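Long-range contacts in uncharacterized protein YLR021W (Saccharomyces cerevisiae, PDB 2Z5B), which acts as a chaperone in assembly of the yeast 20S proteasome, pairing with POC4 in a heterodimer that binds proteasome precursors and facilitates formation of the alpha-ring: residues B[51-56]-B[140-145]; B[93-98]-B[116-121]. One frame throughout, in Å; residues are numbered along the deposited sequence.

Contact 1 (B[51-56]-B[140-145])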
loop_
_atom_site.group_PDB
_atom_site.type_symbol
_atom_site.label_atom_id
_atom_site.label_comp_id
_atom_site.label_asym_id
_atom_site.label_seq_id
_atom_site.Cartn_x
_atom_site.Cartn_y
_atom_site.Cartn_z
ATOM N N THR B 51 -5.785 4.321 -5.339
ATOM C CA THR B 51 -4.346 4.048 -5.323
ATOM C C THR B 51 -3.659 4.892 -6.381
ATOM O O THR B 51 -4.133 4.979 -7.523
ATOM C CB THR B 51 -4.014 2.543 -5.531
ATOM O OG1 THR B 51 -4.521 1.774 -4.433
ATOM C CG2 THR B 51 -2.509 2.314 -5.633
ATOM N N TYR B 52 -2.539 5.496 -5.996
ATOM C CA TYR B 52 -1.756 6.355 -6.872
ATOM C C TYR B 52 -0.297 5.983 -6.820
ATOM O O TYR B 52 0.227 5.622 -5.763
ATOM C CB TYR B 52 -1.923 7.833 -6.477
ATOM C CG TYR B 52 -3.372 8.244 -6.394
ATOM C CD1 TYR B 52 -4.086 8.616 -7.538
ATOM C CD2 TYR B 52 -4.046 8.209 -5.175
ATOM C CE1 TYR B 52 -5.445 8.958 -7.455
ATOM C CE2 TYR B 52 -5.381 8.558 -5.083
ATOM C CZ TYR B 52 -6.073 8.936 -6.218
ATOM O OH TYR B 52 -7.404 9.272 -6.084
ATOM N N GLU B 53 0.354 6.064 -7.971
ATOM C CA GLU B 53 1.787 5.907 -8.047
ATOM C C GLU B 53 2.416 7.283 -8.242
ATOM O O GLU B 53 2.076 8.010 -9.187
ATOM C CB GLU B 53 2.167 4.931 -9.172
ATOM C CG GLU B 53 3.645 4.580 -9.205
ATOM C CD GLU B 53 3.973 3.419 -10.127
ATOM O OE1 GLU B 53 3.354 3.285 -11.212
ATOM O OE2 GLU B 53 4.871 2.632 -9.763
ATOM N N VAL B 54 3.303 7.639 -7.313
ATOM C CA VAL B 54 4.027 8.904 -7.345
ATOM C C VAL B 54 5.507 8.618 -7.629
ATOM O O VAL B 54 6.184 7.949 -6.840
ATOM C CB VAL B 54 3.841 9.695 -6.013
ATOM C CG1 VAL B 54 4.176 11.185 -6.206
ATOM C CG2 VAL B 54 2.412 9.543 -5.490
ATOM N N SER B 55 5.998 9.098 -8.772
ATOM C CA SER B 55 7.410 8.932 -9.131
ATOM C C SER B 55 8.051 10.244 -9.593
ATOM O O SER B 55 7.384 11.097 -10.180
ATOM C CB SER B 55 7.591 7.840 -10.194
ATOM O OG SER B 55 6.889 8.153 -11.382
ATOM N N SER B 56 9.343 10.392 -9.316
ATOM C CA SER B 56 10.061 11.630 -9.612
ATOM C C SER B 56 10.365 11.790 -11.096
ATOM O O SER B 56 10.776 10.834 -11.761
ATOM C CB SER B 56 11.356 11.716 -8.801
ATOM O OG SER B 56 12.215 10.630 -9.099
ATOM N N SER B 140 10.116 6.212 -5.695
ATOM C CA SER B 140 8.811 5.720 -6.082
ATOM C C SER B 140 7.991 5.536 -4.808
ATOM O O SER B 140 8.506 5.065 -3.786
ATOM C CB SER B 140 8.969 4.395 -6.823
ATOM O OG SER B 140 7.721 3.832 -7.150
ATOM N N LEU B 141 6.727 5.937 -4.873
ATOM C CA LEU B 141 5.795 5.780 -3.770
ATOM C C LEU B 141 4.433 5.372 -4.290
ATOM O O LEU B 141 3.842 6.045 -5.141
ATOM C CB LEU B 141 5.715 7.078 -2.946
ATOM C CG LEU B 141 4.794 7.262 -1.736
ATOM C CD1 LEU B 141 4.959 6.193 -0.639
ATOM C CD2 LEU B 141 5.013 8.653 -1.138
ATOM N N LEU B 142 3.933 4.264 -3.762
ATOM C CA LEU B 142 2.595 3.781 -4.060
ATOM C C LEU B 142 1.705 4.106 -2.860
ATOM O O LEU B 142 2.025 3.723 -1.724
ATOM C CB LEU B 142 2.683 2.267 -4.332
ATOM C CG LEU B 142 1.759 1.464 -5.250
ATOM C CD1 LEU B 142 1.360 2.194 -6.505
ATOM C CD2 LEU B 142 2.445 0.142 -5.612
ATOM N N ILE B 143 0.633 4.864 -3.096
ATOM C CA ILE B 143 -0.254 5.311 -2.012
ATOM C C ILE B 143 -1.657 4.778 -2.219
ATOM O O ILE B 143 -2.307 5.088 -3.215
ATOM C CB ILE B 143 -0.309 6.875 -1.839
ATOM C CG1 ILE B 143 1.103 7.446 -1.667
ATOM C CG2 ILE B 143 -1.196 7.246 -0.630
ATOM C CD1 ILE B 143 1.209 8.995 -1.752
ATOM N N SER B 144 -2.117 3.967 -1.282
ATOM C CA SER B 144 -3.505 3.533 -1.278
ATOM C C SER B 144 -4.212 4.274 -0.160
ATOM O O SER B 144 -3.751 4.263 0.983
ATOM C CB SER B 144 -3.614 2.020 -1.079
ATOM O OG SER B 144 -3.034 1.312 -2.163
ATOM N N MET B 145 -5.324 4.920 -0.480
ATOM C CA MET B 145 -6.004 5.743 0.511
ATOM C C MET B 145 -7.516 5.833 0.320
ATOM O O MET B 145 -8.029 5.468 -0.735
ATOM C CB MET B 145 -5.371 7.148 0.562
ATOM C CG MET B 145 -5.409 7.950 -0.745
ATOM S SD MET B 145 -4.489 9.523 -0.582
ATOM C CE MET B 145 -4.761 9.885 1.133
#
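Thr-51 and Ser-144 face each other as a non-hydrogen-bonded pair of two antiparallel strands, and their hydroxyls join across the gap, OG1 to OG 2.8 Å. Each oxygen lies beside its own backbone N, anti to the carbonyl carbon (chi1 -65° and -64°), and these matching torsions bring the two together. Thr-51 CG2, anti to the backbone N, turns instead along the strand toward Leu-142, 4.0 Å from its CD1. The same Leu-142 methyl lies 3.9 Å from Glu-53 CB, so the leucine end leans over the neighbouring strand. Beyond that apolar base the extended Glu-53 chain carries its carboxylate to a salt bridge with Lys-100. This face meets the YPL144W chain, whose Tyr-62 OH also hydrogen-bonds Ser-144 OG and whose Leu-88 packs on Thr-51.

Tyr-52, Val-54, Leu-141 and Ile-143 point to the other face, toward helix 109-124 and the core. Val-54 CG2 meets Ile-143 CD1 at 4.0 Å, the two branched side chains crossing at a slant, while Met-145 CG comes to the edge of the Tyr-52 ring. Four backbone bonds tie the strands through the Tyr-52–Ile-143 and Val-54–Leu-141 pairs; Val-54 N to Leu-141 O, at 2.7 Å, is nearly straight (174°).

Replacing Thr-51 by a valine would probably leave Ser-144 OG without its hydroxyl partner on this strand. The chemistry thus differs by face: the side under the helix is mainly apolar, whereas the other is mixed, with the Glu-53 carboxylate and the hydroxyl pair beside Leu-142. Because Ser-144 OG bonds both Thr-51 and Tyr-62 of the YPL144W chain, this buried pair is part of the heterodimer interface.

Contact 2 (B[93-98]-B[116-121]); sequences SDYQVV and IAELYR
Tyr-95 and Ala-117 make the apolar part of this strand-to-helix contact. The methyl of Ala-117 sits over one face of the Tyr-95 ring as a CH-pi contact, CB 4.0 Å from the ring centroid. It stands 19° off the ring normal, displaced toward the rim, with CE2 among the ring atoms nearest to it. Tyr-95 CG lies anti to its own carbonyl carbon, which sends the ring from the strand toward the helix. Alanine suits the place because its short side chain lets the flat ring lie close to the helix. Val-54 of the adjacent strand touches both residues.

At the hydroxyl end of the ring, the Glu-118 carboxylate and the Arg-121 chain, at its methylene CD, lie at the ring's edge. Both approaches to Tyr-95 OH are too short in the model, so the details there remain doubtful and no bonding follows from them.

Among the polar groups, a bend at chi2 (-62°) turns the Glu-118 carboxylate back toward the strand side, where Ser-93 OG is 3.3 Å from its CD. Glu-118 OE1 also forms a salt bridge with Arg-122.

The chemistry thus divides in two: the tyrosine ring gives strand and helix an apolar contact through its face, while the glutamate charge, turned toward Ser-93, is probably balanced by Arg-122 of its own helix.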
loop_
_atom_site.group_PDB
_atom_site.type_symbol
_atom_site.label_atom_id
_atom_site.label_comp_id
_atom_site.label_asym_id
_atom_site.label_seq_id
_atom_site.Cartn_x
_atom_site.Cartn_y
_atom_site.Cartn_z
ATOM N N SER B 93 11.275 20.102 -7.537
ATOM C CA SER B 93 10.941 18.729 -7.202
ATOM C C SER B 93 9.590 18.361 -7.804
ATOM O O SER B 93 8.560 18.456 -7.129
ATOM C CB SER B 93 10.872 18.562 -5.684
ATOM O OG SER B 93 9.644 19.083 -5.192
ATOM N N ASP B 94 9.594 17.941 -9.065
ATOM C CA ASP B 94 8.362 17.555 -9.734
ATOM C C ASP B 94 8.163 16.051 -9.780
ATOM O O ASP B 94 9.128 15.295 -9.881
ATOM C CB ASP B 94 8.307 18.145 -11.137
ATOM C CG ASP B 94 8.040 19.635 -11.121
ATOM O OD1 ASP B 94 7.135 20.078 -10.375
ATOM O OD2 ASP B 94 8.749 20.359 -11.848
ATOM N N TYR B 95 6.901 15.638 -9.700
ATOM C CA TYR B 95 6.530 14.234 -9.720
ATOM C C TYR B 95 5.451 13.959 -10.757
ATOM O O TYR B 95 4.726 14.864 -11.196
ATOM C CB TYR B 95 6.044 13.768 -8.336
ATOM C CG TYR B 95 7.084 13.891 -7.248
ATOM C CD1 TYR B 95 7.304 15.111 -6.609
ATOM C CD2 TYR B 95 7.851 12.796 -6.866
ATOM C CE1 TYR B 95 8.258 15.242 -5.627
ATOM C CE2 TYR B 95 8.806 12.913 -5.870
ATOM C CZ TYR B 95 9.001 14.148 -5.259
ATOM O OH TYR B 95 9.940 14.287 -4.279
ATOM N N GLN B 96 5.377 12.696 -11.150
ATOM C CA GLN B 96 4.305 12.174 -11.968
ATOM C C GLN B 96 3.377 11.406 -11.021
ATOM O O GLN B 96 3.821 10.489 -10.319
ATOM C CB GLN B 96 4.901 11.242 -13.035
ATOM C CG GLN B 96 3.908 10.646 -14.028
ATOM C CD GLN B 96 4.542 9.610 -14.949
ATOM O OE1 GLN B 96 4.727 9.859 -16.143
ATOM N NE2 GLN B 96 4.877 8.443 -14.399
ATOM N N VAL B 97 2.109 11.808 -10.973
ATOM C CA VAL B 97 1.095 11.095 -10.198
ATOM C C VAL B 97 0.175 10.318 -11.138
ATOM O O VAL B 97 -0.550 10.903 -11.946
ATOM C CB VAL B 97 0.255 12.037 -9.306
ATOM C CG1 VAL B 97 -0.845 11.250 -8.574
ATOM C CG2 VAL B 97 1.148 12.773 -8.316
ATOM N N VAL B 98 0.223 8.997 -11.032
ATOM C CA VAL B 98 -0.619 8.123 -11.856
ATOM C C VAL B 98 -1.670 7.438 -10.990
ATOM O O VAL B 98 -1.350 6.796 -9.986
ATOM C CB VAL B 98 0.221 7.071 -12.621
ATOM C CG1 VAL B 98 -0.673 6.173 -13.489
ATOM C CG2 VAL B 98 1.265 7.740 -13.486
ATOM N N ILE B 116 3.273 14.300 0.287
ATOM C CA ILE B 116 3.670 13.047 0.955
ATOM C C ILE B 116 5.015 12.581 0.407
ATOM O O ILE B 116 5.927 12.269 1.173
ATOM C CB ILE B 116 2.566 11.962 0.839
ATOM C CG1 ILE B 116 1.331 12.415 1.615
ATOM C CG2 ILE B 116 3.060 10.601 1.376
ATOM C CD1 ILE B 116 0.114 11.538 1.451
ATOM N N ALA B 117 5.158 12.582 -0.920
ATOM C CA ALA B 117 6.419 12.210 -1.560
ATOM C C ALA B 117 7.598 13.046 -1.067
ATOM O O ALA B 117 8.651 12.509 -0.739
ATOM C CB ALA B 117 6.300 12.312 -3.073
ATOM N N GLU B 118 7.419 14.365 -1.025
ATOM C CA GLU B 118 8.480 15.257 -0.569
ATOM C C GLU B 118 8.836 15.032 0.904
ATOM O O GLU B 118 9.999 15.106 1.285
ATOM C CB GLU B 118 8.122 16.722 -0.862
ATOM C CG GLU B 118 8.466 17.131 -2.304
ATOM C CD GLU B 118 9.959 17.022 -2.603
ATOM O OE1 GLU B 118 10.723 17.924 -2.220
ATOM O OE2 GLU B 118 10.387 16.034 -3.221
ATOM N N LEU B 119 7.830 14.733 1.718
ATOM C CA LEU B 119 8.057 14.407 3.128
ATOM C C LEU B 119 9.006 13.210 3.231
ATOM O O LEU B 119 10.011 13.238 3.957
ATOM C CB LEU B 119 6.716 14.128 3.839
ATOM C CG LEU B 119 6.753 13.874 5.352
ATOM C CD1 LEU B 119 7.134 15.134 6.124
ATOM C CD2 LEU B 119 5.420 13.336 5.840
ATOM N N TYR B 120 8.692 12.163 2.476
ATOM C CA TYR B 120 9.546 10.975 2.433
ATOM C C TYR B 120 10.982 11.279 2.001
ATOM O O TYR B 120 11.924 10.863 2.670
ATOM C CB TYR B 120 8.907 9.885 1.572
ATOM C CG TYR B 120 8.024 8.979 2.384
ATOM C CD1 TYR B 120 8.572 7.928 3.130
ATOM C CD2 TYR B 120 6.654 9.191 2.447
ATOM C CE1 TYR B 120 7.762 7.092 3.907
ATOM C CE2 TYR B 120 5.837 8.365 3.216
ATOM C CZ TYR B 120 6.394 7.323 3.934
ATOM O OH TYR B 120 5.575 6.527 4.681
ATOM N N ARG B 121 11.137 12.041 0.917
ATOM C CA ARG B 121 12.463 12.384 0.372
ATOM C C ARG B 121 13.331 13.263 1.273
ATOM O O ARG B 121 14.506 12.968 1.487
ATOM C CB ARG B 121 12.339 13.039 -1.004
ATOM C CG ARG B 121 11.575 12.195 -2.005
ATOM C CD ARG B 121 11.941 12.520 -3.430
ATOM N NE ARG B 121 13.259 12.010 -3.801
ATOM C CZ ARG B 121 13.755 12.069 -5.033
ATOM N NH1 ARG B 121 13.041 12.609 -6.018
ATOM N NH2 ARG B 121 14.964 11.581 -5.281
#

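How the contacts relate
From the N terminus, the chain first lays down strands 3-9, 26-33 and 38-44, then enters contact 1 at 51-56. Helix 84-91 leads to 93-98, which opens contact 2; helix 109-124 returns over the sheet and closes that smaller loop at 116-121. Strand 140-145 then inserts between 38-44 and 50-56, closing contact 1, so contact 2 is nested inside its loop. The two touch directly, since strands 50-56 and 95-99 are sheet neighbours: Glu-53 N lies 2.7 Å from Val-98 O, a probable hydrogen bond. Contact 1 joins strands within the mixed sheet, while contact 2 ties strand 95-99, the outermost on that side within this chain, to the helix.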